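AxyAgu115A (Amphibacillus xylanus NBRC 15112, PDB 6NPS) is a glycoside hydrolase family 115 alpha-glucuronidase that probably removes glucuronic acid branches from arabinoglucuronoxylan. Local coordinates at residues His531-His536 with Gly672-Ser677; Tyr535-Gln540 with Ala954-Gly959; Leu666-Asp671 with Asn685-Val690; Ala700-Ser705 with Glu740-Phe745. The protein carries 3 engineered substitutions. All blocks are in the same frame, centred on the assembly; numbering follows the deposited sequence.

Interaction 1 of 4, residues His531-His536 with Gly672-Ser677; sequences HPVNYH and GTELRS
His531 and Glu674 meet because His531 turns CG anti to its backbone N (chi1 -162°), while Glu674 runs out extended beyond CG to bring OE2 to the imidazole edge. Ring and carboxylate planes stand nearly perpendicular, and water 1 joins them, lying 2.7 Å from His531 NE2 and donating to Glu674 OE2. The other ring nitrogen, His531 ND1, accepts from Val533 N and, at 3.1 Å, from Asn534 N. Asn534 ND2 sits over one ring face and Pro532 CD over the opposite one, which, with the two bonds to ND1, fixes the turn of the ring; the same ND2 donates to Asn955 O. Were His531 an alanine, the backbone N-H groups of Val533 and Asn534 would be likely to lose their shared acceptor and Glu674 its water-linked partner. Further along the loop, Tyr535 N donates to Gly672 O over 3.0 Å. The CA of Gly672 lies 3.7 Å from the centroid of the His536 ring, a CH-pi contact over its face; a side chain there would strike the imidazole. Water 2 also bridges Asn534 OD1 and Glu674 N. One direct bond reinforced by waters implies a hydrated seam between helical region and beta domain.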
loop_
_atom_site.group_PDB
_atom_site.type_symbol
_atom_site.label_atom_id
_atom_site.label_comp_id
_atom_site.label_asym_id
_atom_site.label_seq_id
_atom_site.Cartn_x
_atom_site.Cartn_y
_atom_site.Cartn_z
ATOM N N HIS A 531 6.759 12.217 -6.010
ATOM C CA HIS A 531 5.322 12.013 -5.996
ATOM C C HIS A 531 4.839 11.773 -7.424
ATOM O O HIS A 531 5.312 12.424 -8.353
ATOM C CB HIS A 531 4.603 13.217 -5.389
ATOM C CG HIS A 531 3.206 12.899 -4.966
ATOM N ND1 HIS A 531 2.148 12.963 -5.840
ATOM C CD2 HIS A 531 2.709 12.416 -3.803
ATOM C CE1 HIS A 531 1.044 12.573 -5.223
ATOM N NE2 HIS A 531 1.355 12.241 -3.985
ATOM N N PRO A 532 3.906 10.848 -7.630
ATOM C CA PRO A 532 3.449 10.551 -8.998
ATOM C C PRO A 532 2.822 11.752 -9.712
ATOM O O PRO A 532 2.924 11.823 -10.942
ATOM C CB PRO A 532 2.407 9.433 -8.796
ATOM C CG PRO A 532 2.651 8.922 -7.496
ATOM C CD PRO A 532 3.246 10.013 -6.635
ATOM N N VAL A 533 2.168 12.687 -8.998
ATOM C CA VAL A 533 1.490 13.808 -9.667
ATOM C C VAL A 533 1.853 15.205 -9.120
ATOM O O VAL A 533 1.877 16.174 -9.889
ATOM C CB VAL A 533 -0.056 13.646 -9.649
ATOM C CG1 VAL A 533 -0.525 12.432 -10.468
ATOM C CG2 VAL A 533 -0.647 13.601 -8.222
ATOM N N ASN A 534 2.108 15.350 -7.812
ATOM C CA ASN A 534 2.137 16.694 -7.210
ATOM C C ASN A 534 3.265 17.547 -7.775
ATOM O O ASN A 534 4.393 17.062 -7.943
ATOM C CB ASN A 534 2.305 16.592 -5.695
ATOM C CG ASN A 534 1.056 16.119 -5.001
ATOM O OD1 ASN A 534 -0.072 16.311 -5.501
ATOM N ND2 ASN A 534 1.227 15.549 -3.831
ATOM N N TYR A 535 2.935 18.817 -8.096
ATOM C CA TYR A 535 3.818 19.866 -8.627
ATOM C C TYR A 535 4.446 19.476 -9.955
ATOM O O TYR A 535 5.437 20.067 -10.354
ATOM C CB TYR A 535 4.925 20.279 -7.613
ATOM C CG TYR A 535 4.384 20.556 -6.229
ATOM C CD1 TYR A 535 3.634 21.714 -5.965
ATOM C CD2 TYR A 535 4.573 19.652 -5.197
ATOM C CE1 TYR A 535 3.094 21.962 -4.681
ATOM C CE2 TYR A 535 4.070 19.888 -3.935
ATOM C CZ TYR A 535 3.329 21.034 -3.686
ATOM O OH TYR A 535 2.837 21.238 -2.421
ATOM N N HIS A 536 3.938 18.450 -10.639
ATOM C CA HIS A 536 4.540 17.984 -11.897
ATOM C C HIS A 536 5.978 17.490 -11.707
ATOM O O HIS A 536 6.750 17.486 -12.679
ATOM C CB HIS A 536 4.548 19.061 -12.998
ATOM C CG HIS A 536 3.225 19.749 -13.197
ATOM N ND1 HIS A 536 2.249 19.251 -14.033
ATOM C CD2 HIS A 536 2.733 20.909 -12.688
ATOM C CE1 HIS A 536 1.206 20.067 -14.020
ATOM N NE2 HIS A 536 1.473 21.083 -13.212
ATOM N N GLY A 672 -1.053 18.078 -12.169
ATOM C CA GLY A 672 -0.169 18.565 -11.132
ATOM C C GLY A 672 -0.658 18.397 -9.708
ATOM O O GLY A 672 0.014 18.887 -8.788
ATOM N N THR A 673 -1.806 17.740 -9.489
ATOM C CA THR A 673 -2.431 17.580 -8.167
ATOM C C THR A 673 -3.085 16.203 -8.073
ATOM O O THR A 673 -3.218 15.485 -9.071
ATOM C CB THR A 673 -3.550 18.619 -7.909
ATOM O OG1 THR A 673 -4.709 18.225 -8.649
ATOM C CG2 THR A 673 -3.161 20.064 -8.355
ATOM N N GLU A 674 -3.571 15.856 -6.879
ATOM C CA GLU A 674 -4.348 14.639 -6.682
ATOM C C GLU A 674 -5.845 14.859 -6.816
ATOM O O GLU A 674 -6.618 13.933 -6.549
ATOM C CB GLU A 674 -4.079 14.050 -5.286
ATOM C CG GLU A 674 -2.603 13.713 -5.087
ATOM C CD GLU A 674 -2.280 13.158 -3.700
ATOM O OE1 GLU A 674 -2.149 13.940 -2.727
ATOM O OE2 GLU A 674 -2.138 11.925 -3.598
ATOM N N LEU A 675 -6.269 16.056 -7.185
ATOM C CA LEU A 675 -7.693 16.363 -7.255
ATOM C C LEU A 675 -8.333 15.634 -8.425
ATOM O O LEU A 675 -7.897 15.784 -9.559
ATOM C CB LEU A 675 -7.893 17.871 -7.413
ATOM C CG LEU A 675 -7.416 18.728 -6.234
ATOM C CD1 LEU A 675 -7.232 20.155 -6.711
ATOM C CD2 LEU A 675 -8.415 18.649 -5.100
ATOM N N ARG A 676 -9.414 14.897 -8.171
ATOM C CA ARG A 676 -10.008 14.117 -9.249
ATOM C C ARG A 676 -11.468 13.839 -8.942
ATOM O O ARG A 676 -11.912 13.920 -7.791
ATOM C CB ARG A 676 -9.233 12.800 -9.480
ATOM C CG ARG A 676 -9.394 11.748 -8.338
ATOM C CD ARG A 676 -8.043 11.207 -7.974
ATOM N NE ARG A 676 -8.121 10.546 -6.690
ATOM C CZ ARG A 676 -7.104 10.399 -5.862
ATOM N NH1 ARG A 676 -5.902 10.850 -6.197
ATOM N NH2 ARG A 676 -7.296 9.760 -4.720
ATOM N N SER A 677 -12.216 13.489 -9.983
ATOM C CA SER A 677 -13.622 13.229 -9.713
ATOM C C SER A 677 -14.225 12.459 -10.880
ATOM O O SER A 677 -13.887 12.711 -12.035
ATOM C CB SER A 677 -14.404 14.544 -9.508
ATOM O OG SER A 677 -15.816 14.298 -9.463
HETATM O O HOH W 1 0.211 11.910 -1.557
HETATM O O HOH W 2 -2.308 17.333 -4.819
HETATM O O HOH W 3 0.139 19.675 -5.965
#

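Interaction 2 of 4, residues Tyr535-Gln540 with Ala954-Gly959; sequences YHETDQ and ANSYLG
This contact is a polar junction in which Tyr535 and Glu537, at the start of helix 537-558, hold the loop 954-959 that follows the last strand of the chain, 940-948. Glu537 supplies the centre. Its CG lies between the backbone N and the carbonyl carbon (chi1 68°), and the extended chain carries the carboxylate across to two successive backbone amides. Tyr957 N gives OE2 of Glu537 a nearly straight bond of 2.7 Å (174°) on the syn lone pair. Leu958 N reaches OE1 of Glu537 at 3.0 Å, also from the syn side but somewhat out of the carboxylate plane. His531 N is a second donor to OE2, and water 5 donates both to OE1 and to Gly959 O, so each oxygen has two donors. Glutamate suits the place: two acceptors of one flat group match two neighbouring N-H groups.

Tyr535 makes the second hold. Its hydroxyl donates to Ala954 O over 2.9 Å and takes a hydrogen bond from water 4, which in turn accepts from Ala954 N. The ring meets the loop edge-on, with CD2 of Tyr535 3.6 Å from Ser956 CB. Beyond the contact, Tyr957 carries its own hydroxyl away to Asn519 O, and its ring takes a cation-pi contact from Lys825.

The buried carboxylate is met by backbone N-H groups and water, and it belongs to a residue in the first turn of a helix; both features would be expected to stabilise its negative charge.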
loop_
_atom_site.group_PDB
_atom_site.type_symbol
_atom_site.label_atom_id
_atom_site.label_comp_id
_atom_site.label_asym_id
_atom_site.label_seq_id
_atom_site.Cartn_x
_atom_site.Cartn_y
_atom_site.Cartn_z
ATOM N N TYR A 535 2.935 18.817 -8.096
ATOM C CA TYR A 535 3.818 19.866 -8.627
ATOM C C TYR A 535 4.446 19.476 -9.955
ATOM O O TYR A 535 5.437 20.067 -10.354
ATOM C CB TYR A 535 4.925 20.279 -7.613
ATOM C CG TYR A 535 4.384 20.556 -6.229
ATOM C CD1 TYR A 535 3.634 21.714 -5.965
ATOM C CD2 TYR A 535 4.573 19.652 -5.197
ATOM C CE1 TYR A 535 3.094 21.962 -4.681
ATOM C CE2 TYR A 535 4.070 19.888 -3.935
ATOM C CZ TYR A 535 3.329 21.034 -3.686
ATOM O OH TYR A 535 2.837 21.238 -2.421
ATOM N N HIS A 536 3.938 18.450 -10.639
ATOM C CA HIS A 536 4.540 17.984 -11.897
ATOM C C HIS A 536 5.978 17.490 -11.707
ATOM O O HIS A 536 6.750 17.486 -12.679
ATOM C CB HIS A 536 4.548 19.061 -12.998
ATOM C CG HIS A 536 3.225 19.749 -13.197
ATOM N ND1 HIS A 536 2.249 19.251 -14.033
ATOM C CD2 HIS A 536 2.733 20.909 -12.688
ATOM C CE1 HIS A 536 1.206 20.067 -14.020
ATOM N NE2 HIS A 536 1.473 21.083 -13.212
ATOM N N GLU A 537 6.383 17.086 -10.502
ATOM C CA GLU A 537 7.807 16.761 -10.335
ATOM C C GLU A 537 8.171 15.499 -11.106
ATOM O O GLU A 537 9.217 15.464 -11.766
ATOM C CB GLU A 537 8.225 16.698 -8.844
ATOM C CG GLU A 537 7.688 15.560 -7.940
ATOM C CD GLU A 537 8.234 15.609 -6.473
ATOM O OE1 GLU A 537 8.848 16.649 -6.065
ATOM O OE2 GLU A 537 8.023 14.624 -5.717
ATOM N N THR A 538 7.300 14.477 -11.099
ATOM C CA THR A 538 7.594 13.274 -11.867
ATOM C C THR A 538 7.646 13.550 -13.358
ATOM O O THR A 538 8.591 13.145 -14.040
ATOM C CB THR A 538 6.567 12.184 -11.544
ATOM O OG1 THR A 538 6.920 11.594 -10.288
ATOM C CG2 THR A 538 6.549 11.058 -12.584
ATOM N N ASP A 539 6.637 14.244 -13.906
ATOM C CA ASP A 539 6.631 14.453 -15.351
ATOM C C ASP A 539 7.722 15.405 -15.813
ATOM O O ASP A 539 8.261 15.245 -16.920
ATOM C CB ASP A 539 5.251 14.962 -15.793
ATOM C CG ASP A 539 4.185 13.849 -15.733
ATOM O OD1 ASP A 539 3.066 14.130 -15.250
ATOM O OD2 ASP A 539 4.472 12.694 -16.143
ATOM N N GLN A 540 8.060 16.411 -15.015
ATOM C CA GLN A 540 9.195 17.252 -15.398
ATOM C C GLN A 540 10.500 16.450 -15.427
ATOM O O GLN A 540 11.318 16.619 -16.337
ATOM C CB GLN A 540 9.318 18.457 -14.455
ATOM C CG GLN A 540 8.381 19.566 -14.910
ATOM C CD GLN A 540 8.076 20.609 -13.851
ATOM O OE1 GLN A 540 8.717 20.669 -12.789
ATOM N NE2 GLN A 540 7.099 21.456 -14.149
ATOM N N ALA A 954 0.648 19.855 -0.243
ATOM C CA ALA A 954 0.796 18.582 -0.933
ATOM C C ALA A 954 2.237 18.077 -0.773
ATOM O O ALA A 954 3.205 18.843 -0.893
ATOM C CB ALA A 954 0.403 18.740 -2.408
ATOM N N ASN A 955 2.367 16.782 -0.470
ATOM C CA ASN A 955 3.673 16.148 -0.277
ATOM C C ASN A 955 4.442 16.039 -1.581
ATOM O O ASN A 955 3.862 15.857 -2.658
ATOM C CB ASN A 955 3.515 14.741 0.290
ATOM C CG ASN A 955 3.106 14.755 1.736
ATOM O OD1 ASN A 955 3.384 15.712 2.455
ATOM N ND2 ASN A 955 2.449 13.696 2.178
ATOM N N SER A 956 5.767 16.077 -1.482
ATOM C CA SER A 956 6.578 15.905 -2.679
ATOM C C SER A 956 8.014 15.638 -2.237
ATOM O O SER A 956 8.367 15.851 -1.076
ATOM C CB SER A 956 6.512 17.137 -3.571
ATOM O OG SER A 956 7.095 18.242 -2.916
ATOM N N TYR A 957 8.834 15.174 -3.180
ATOM C CA TYR A 957 10.250 14.964 -2.886
ATOM C C TYR A 957 11.014 16.276 -2.854
ATOM O O TYR A 957 11.851 16.474 -1.973
ATOM C CB TYR A 957 10.883 14.051 -3.921
ATOM C CG TYR A 957 12.270 13.507 -3.533
ATOM C CD1 TYR A 957 12.472 12.879 -2.314
ATOM C CD2 TYR A 957 13.327 13.581 -4.424
ATOM C CE1 TYR A 957 13.754 12.317 -1.978
ATOM C CE2 TYR A 957 14.625 13.026 -4.095
ATOM C CZ TYR A 957 14.814 12.409 -2.881
ATOM O OH TYR A 957 16.077 11.850 -2.578
ATOM N N LEU A 958 10.757 17.165 -3.809
ATOM C CA LEU A 958 11.526 18.392 -3.977
ATOM C C LEU A 958 10.949 19.599 -3.255
ATOM O O LEU A 958 11.576 20.660 -3.271
ATOM C CB LEU A 958 11.650 18.736 -5.459
ATOM C CG LEU A 958 12.241 17.650 -6.360
ATOM C CD1 LEU A 958 12.180 18.219 -7.771
ATOM C CD2 LEU A 958 13.715 17.372 -5.976
ATOM N N GLY A 959 9.773 19.491 -2.647
ATOM C CA GLY A 959 9.094 20.657 -2.134
ATOM C C GLY A 959 8.305 21.337 -3.238
ATOM O O GLY A 959 8.462 21.010 -4.421
HETATM O O HOH W 4 0.071 22.223 -1.845
HETATM O O HOH W 5 8.021 19.260 -6.371
#

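Interaction 3 of 4, residues Leu666-Asp671 with Asn685-Val690; sequences LLVSID and NTLPLV
Val668 O is approached by two groups: Ser677 N of the adjoining strand donates to Val668 O over 2.8 Å. CD1 of Leu687 rests 3.7 Å from the same Val668 O. The first bond belongs to the antiparallel sheet that contains strand 666-670; the second approach comes from strand 686-688, at the edge of a different, mixed sheet. The two strands run in similar directions, 23° apart, with axes 8.1 Å from each other at closest, so side chains fill the space between them in the manner of a beta-sandwich. Ile670 and Leu687 contribute the largest shares. Ile670 CG1 is anti to the carbonyl carbon (chi1 -54°), which lays the longer branch against Leu687, 4.0 Å from CG1 to the Leu687 CB, and the two side chains lie alongside each other, running in opposite senses. The other branch, CG2, points to Leu689, whose CG is 4.2 Å from the Ile670 CG2. A beta-branched residue suits this place because its two arms serve two neighbours at once. Ile770 of strand 766-775 also packs on both Ile670 and Leu689. The side chains meet one another through aliphatic carbon alone, and otherwise touch backbone carbonyls, so the two sheets are held at this edge by burial of hydrocarbon.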
loop_
_atom_site.group_PDB
_atom_site.type_symbol
_atom_site.label_atom_id
_atom_site.label_comp_id
_atom_site.label_asym_id
_atom_site.label_seq_id
_atom_site.Cartn_x
_atom_site.Cartn_y
_atom_site.Cartn_z
ATOM N N LEU A 666 -15.762 8.147 -16.690
ATOM C CA LEU A 666 -14.616 8.952 -17.045
ATOM C C LEU A 666 -14.110 9.662 -15.801
ATOM O O LEU A 666 -14.889 10.282 -15.066
ATOM C CB LEU A 666 -15.016 10.005 -18.117
ATOM C CG LEU A 666 -15.303 9.463 -19.514
ATOM C CD1 LEU A 666 -15.743 10.667 -20.423
ATOM C CD2 LEU A 666 -14.070 8.771 -20.091
ATOM N N LEU A 667 -12.813 9.623 -15.593
ATOM C CA LEU A 667 -12.214 10.304 -14.464
ATOM C C LEU A 667 -11.684 11.651 -14.936
ATOM O O LEU A 667 -10.938 11.713 -15.914
ATOM C CB LEU A 667 -11.095 9.438 -13.871
ATOM C CG LEU A 667 -10.435 10.121 -12.678
ATOM C CD1 LEU A 667 -11.417 10.039 -11.489
ATOM C CD2 LEU A 667 -9.106 9.454 -12.348
ATOM N N VAL A 668 -12.075 12.726 -14.256
ATOM C CA VAL A 668 -11.522 14.056 -14.514
ATOM C C VAL A 668 -10.486 14.371 -13.442
ATOM O O VAL A 668 -10.787 14.289 -12.245
ATOM C CB VAL A 668 -12.637 15.122 -14.521
ATOM C CG1 VAL A 668 -12.049 16.535 -14.700
ATOM C CG2 VAL A 668 -13.679 14.806 -15.583
ATOM N N SER A 669 -9.273 14.771 -13.849
ATOM C CA SER A 669 -8.240 15.068 -12.868
ATOM C C SER A 669 -7.521 16.361 -13.219
ATOM O O SER A 669 -7.343 16.685 -14.394
ATOM C CB SER A 669 -7.243 13.897 -12.753
ATOM O OG SER A 669 -6.605 13.607 -13.995
ATOM N N ILE A 670 -7.122 17.106 -12.193
ATOM C CA ILE A 670 -6.449 18.390 -12.378
ATOM C C ILE A 670 -4.952 18.117 -12.486
ATOM O O ILE A 670 -4.365 17.518 -11.584
ATOM C CB ILE A 670 -6.732 19.341 -11.204
ATOM C CG1 ILE A 670 -8.242 19.497 -10.964
ATOM C CG2 ILE A 670 -6.005 20.713 -11.431
ATOM C CD1 ILE A 670 -9.000 19.872 -12.240
ATOM N N ASP A 671 -4.318 18.562 -13.561
ATOM C CA ASP A 671 -2.921 18.166 -13.732
ATOM C C ASP A 671 -2.059 18.815 -12.647
ATOM O O ASP A 671 -2.316 19.941 -12.220
ATOM C CB ASP A 671 -2.437 18.539 -15.130
ATOM C CG ASP A 671 -3.192 17.779 -16.234
ATOM O OD1 ASP A 671 -4.050 16.924 -15.918
ATOM O OD2 ASP A 671 -2.941 18.056 -17.427
ATOM N N ASN A 685 -17.555 16.408 -6.597
ATOM C CA ASN A 685 -17.688 16.672 -8.016
ATOM C C ASN A 685 -17.301 18.114 -8.376
ATOM O O ASN A 685 -17.586 18.552 -9.485
ATOM C CB ASN A 685 -19.125 16.364 -8.432
ATOM C CG ASN A 685 -20.114 17.142 -7.603
ATOM O OD1 ASN A 685 -20.048 18.352 -7.560
ATOM N ND2 ASN A 685 -21.016 16.455 -6.917
ATOM N N THR A 686 -16.712 18.871 -7.453
ATOM C CA THR A 686 -16.205 20.210 -7.734
ATOM C C THR A 686 -14.725 20.227 -7.387
ATOM O O THR A 686 -14.348 19.848 -6.276
ATOM C CB THR A 686 -16.983 21.287 -6.950
ATOM O OG1 THR A 686 -18.377 21.200 -7.279
ATOM C CG2 THR A 686 -16.522 22.697 -7.321
ATOM N N LEU A 687 -13.890 20.633 -8.341
ATOM C CA LEU A 687 -12.433 20.623 -8.243
ATOM C C LEU A 687 -11.852 22.013 -8.514
ATOM O O LEU A 687 -12.245 22.678 -9.489
ATOM C CB LEU A 687 -11.829 19.640 -9.245
ATOM C CG LEU A 687 -12.300 18.180 -9.182
ATOM C CD1 LEU A 687 -11.647 17.397 -10.332
ATOM C CD2 LEU A 687 -12.011 17.492 -7.818
ATOM N N PRO A 688 -10.913 22.476 -7.687
ATOM C CA PRO A 688 -10.229 23.746 -7.981
ATOM C C PRO A 688 -9.006 23.596 -8.875
ATOM O O PRO A 688 -8.173 22.706 -8.706
ATOM C CB PRO A 688 -9.807 24.241 -6.589
ATOM C CG PRO A 688 -9.586 22.970 -5.801
ATOM C CD PRO A 688 -10.672 22.013 -6.308
ATOM N N LEU A 689 -8.878 24.506 -9.835
ATOM C CA LEU A 689 -7.717 24.545 -10.709
ATOM C C LEU A 689 -7.086 25.906 -10.468
ATOM O O LEU A 689 -7.660 26.936 -10.860
ATOM C CB LEU A 689 -8.127 24.360 -12.165
ATOM C CG LEU A 689 -7.009 24.344 -13.187
ATOM C CD1 LEU A 689 -7.471 23.558 -14.404
ATOM C CD2 LEU A 689 -6.690 25.771 -13.580
ATOM N N VAL A 690 -5.914 25.934 -9.836
ATOM C CA VAL A 690 -5.456 27.184 -9.245
ATOM C C VAL A 690 -4.294 27.823 -10.012
ATOM O O VAL A 690 -3.729 28.810 -9.543
ATOM C CB VAL A 690 -5.103 26.988 -7.762
ATOM C CG1 VAL A 690 -6.333 26.492 -7.012
ATOM C CG2 VAL A 690 -3.897 26.043 -7.595
#

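Interaction 4 of 4, residues Ala700-Ser705 with Glu740-Phe745; sequences ASFTIS and ETIHVF
The Phe702 ring lies against Ile742, whose CB stands over one ring face, 3.8 Å from the centroid, in a CH-pi contact displaced toward the rim. The ring gets there because CG of Phe702 takes the crowded position between backbone N and carbonyl carbon (chi1 64°), folding the side chain across to the neighbouring strand. CG2 of Val744 comes at the ring edge, 3.8 Å from CD1 of Phe702, and Ile704 extends the apolar patch with its CD1 3.8 Å from CG1 of Ile742. Without the ring, as with a serine here, a gap is likely to open beside Ile742 and Val744, and Val668 and Ile670, on the next strand, to lose a packing partner.

Around this centre the strands 700-706 and 739-746 pair antiparallel. Phe702 and Ile742 form a hydrogen-bonded pair; Ile742 N reaches Phe702 O over 2.7 Å, and Phe702 N donates back to Ile742 O. Ile704 and Glu740 exchange a similar couple of bonds. Glu740 starts on the Phe702 face, but its carboxylate turns outward to a salt bridge with Lys737. Ser701 and Thr703 face the other way, where both hydroxyls bond the carboxylate of Asp671.

The alternation gives the sheet two characters: largely hydrocarbon on the Phe702 side, packed toward Ile716 of the second sheet, and polar side chains on the other, where Ser701 and Thr703 are tied to Asp671.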
loop_
_atom_site.group_PDB
_atom_site.type_symbol
_atom_site.label_atom_id
_atom_site.label_comp_id
_atom_site.label_asym_id
_atom_site.label_seq_id
_atom_site.Cartn_x
_atom_site.Cartn_y
_atom_site.Cartn_z
ATOM N N ALA A 700 -2.864 26.094 -18.381
ATOM C CA ALA A 700 -3.126 25.074 -17.370
ATOM C C ALA A 700 -3.845 23.930 -18.072
ATOM O O ALA A 700 -4.256 24.053 -19.231
ATOM C CB ALA A 700 -3.962 25.621 -16.215
ATOM N N SER A 701 -4.001 22.811 -17.366
ATOM C CA SER A 701 -4.689 21.725 -18.049
ATOM C C SER A 701 -5.311 20.768 -17.054
ATOM O O SER A 701 -4.943 20.730 -15.876
ATOM C CB SER A 701 -3.757 20.963 -19.006
ATOM O OG SER A 701 -2.642 20.420 -18.361
ATOM N N PHE A 702 -6.302 20.023 -17.546
ATOM C CA PHE A 702 -6.833 18.881 -16.815
ATOM C C PHE A 702 -6.951 17.714 -17.777
ATOM O O PHE A 702 -6.873 17.889 -18.998
ATOM C CB PHE A 702 -8.176 19.226 -16.143
ATOM C CG PHE A 702 -9.299 19.563 -17.083
ATOM C CD1 PHE A 702 -9.512 20.889 -17.512
ATOM C CD2 PHE A 702 -10.177 18.571 -17.514
ATOM C CE1 PHE A 702 -10.594 21.203 -18.352
ATOM C CE2 PHE A 702 -11.251 18.865 -18.342
ATOM C CZ PHE A 702 -11.475 20.193 -18.776
ATOM N N THR A 703 -7.144 16.504 -17.232
ATOM C CA THR A 703 -7.175 15.308 -18.051
ATOM C C THR A 703 -8.486 14.581 -17.826
ATOM O O THR A 703 -9.061 14.621 -16.731
ATOM C CB THR A 703 -5.949 14.422 -17.721
ATOM O OG1 THR A 703 -4.771 15.189 -17.990
ATOM C CG2 THR A 703 -5.891 13.141 -18.575
ATOM N N ILE A 704 -8.969 13.939 -18.886
ATOM C CA ILE A 704 -10.116 13.035 -18.845
ATOM C C ILE A 704 -9.624 11.646 -19.256
ATOM O O ILE A 704 -8.983 11.508 -20.306
ATOM C CB ILE A 704 -11.242 13.515 -19.783
ATOM C CG1 ILE A 704 -11.616 14.972 -19.497
ATOM C CG2 ILE A 704 -12.499 12.613 -19.681
ATOM C CD1 ILE A 704 -12.416 15.606 -20.624
ATOM N N SER A 705 -9.929 10.619 -18.432
ATOM C CA SER A 705 -9.351 9.290 -18.569
ATOM C C SER A 705 -10.408 8.210 -18.501
ATOM O O SER A 705 -11.323 8.265 -17.667
ATOM C CB SER A 705 -8.326 8.985 -17.464
ATOM O OG SER A 705 -7.316 9.953 -17.473
ATOM N N GLU A 740 -7.518 12.135 -22.591
ATOM C CA GLU A 740 -7.405 13.378 -23.342
ATOM C C GLU A 740 -7.007 14.494 -22.381
ATOM O O GLU A 740 -7.560 14.599 -21.281
ATOM C CB GLU A 740 -8.729 13.691 -24.038
ATOM C CG GLU A 740 -8.767 15.030 -24.769
ATOM C CD GLU A 740 -8.090 14.990 -26.133
ATOM O OE1 GLU A 740 -7.551 13.926 -26.493
ATOM O OE2 GLU A 740 -8.101 16.023 -26.843
ATOM N N THR A 741 -6.028 15.306 -22.762
ATOM C CA THR A 741 -5.629 16.458 -21.963
ATOM C C THR A 741 -6.310 17.710 -22.503
ATOM O O THR A 741 -6.207 18.005 -23.697
ATOM C CB THR A 741 -4.114 16.613 -21.985
ATOM O OG1 THR A 741 -3.514 15.495 -21.320
ATOM C CG2 THR A 741 -3.693 17.921 -21.304
ATOM N N ILE A 742 -7.039 18.421 -21.649
ATOM C CA ILE A 742 -7.765 19.618 -22.064
ATOM C C ILE A 742 -6.969 20.817 -21.576
ATOM O O ILE A 742 -6.657 20.916 -20.378
ATOM C CB ILE A 742 -9.203 19.641 -21.506
ATOM C CG1 ILE A 742 -9.936 18.295 -21.749
ATOM C CG2 ILE A 742 -9.994 20.884 -22.050
ATOM C CD1 ILE A 742 -10.109 17.883 -23.198
ATOM N N HIS A 743 -6.609 21.714 -22.494
ATOM C CA HIS A 743 -5.940 22.945 -22.106
ATOM C C HIS A 743 -6.955 24.030 -21.803
ATOM O O HIS A 743 -7.963 24.183 -22.503
ATOM C CB HIS A 743 -4.964 23.386 -23.197
ATOM C CG HIS A 743 -4.052 22.278 -23.597
ATOM N ND1 HIS A 743 -2.940 21.935 -22.859
ATOM C CD2 HIS A 743 -4.150 21.360 -24.585
ATOM C CE1 HIS A 743 -2.365 20.882 -23.406
ATOM N NE2 HIS A 743 -3.072 20.522 -24.463
ATOM N N VAL A 744 -6.669 24.803 -20.762
ATOM C CA VAL A 744 -7.545 25.872 -20.306
ATOM C C VAL A 744 -6.874 27.207 -20.618
ATOM O O VAL A 744 -5.676 27.366 -20.375
ATOM C CB VAL A 744 -7.828 25.757 -18.798
ATOM C CG1 VAL A 744 -8.807 26.831 -18.374
ATOM C CG2 VAL A 744 -8.421 24.379 -18.470
ATOM N N PHE A 745 -7.657 28.175 -21.097
ATOM C CA PHE A 745 -7.152 29.485 -21.531
ATOM C C PHE A 745 -7.924 30.587 -20.825
ATOM O O PHE A 745 -9.162 30.567 -20.807
ATOM C CB PHE A 745 -7.272 29.691 -23.050
ATOM C CG PHE A 745 -6.724 28.554 -23.848
ATOM C CD1 PHE A 745 -5.364 28.285 -23.840
ATOM C CD2 PHE A 745 -7.569 27.728 -24.586
ATOM C CE1 PHE A 745 -4.843 27.225 -24.562
ATOM C CE2 PHE A 745 -7.045 26.661 -25.318
ATOM C CZ PHE A 745 -5.683 26.409 -25.293
HETATM O O HOH W 6 -3.446 26.279 -21.414
#

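The four contacts form a chain of neighbours on one side of the protein's centre. Interactions 1 and 2 share Tyr535 and His536, at the entrance to helix 537-558, their centres about 9 Å apart. Interactions 3 and 4, also about 9 Å apart between centres, share the antiparallel sheet holding strands 666-670 and 700-706; interaction 1 reaches it through strand 676-677. Interaction 3 pairs a strand of this sheet with strand 686-688 of the second. Along the sequence, 531-540 comes first, then 666-671, 672-677 and 685-690, so that interactions 1 and 3 alternate, then 700-705 and 740-745, and last 954-959. The loop 531-536 and the helix start thus join the beta-sandwich to the C-terminal domain.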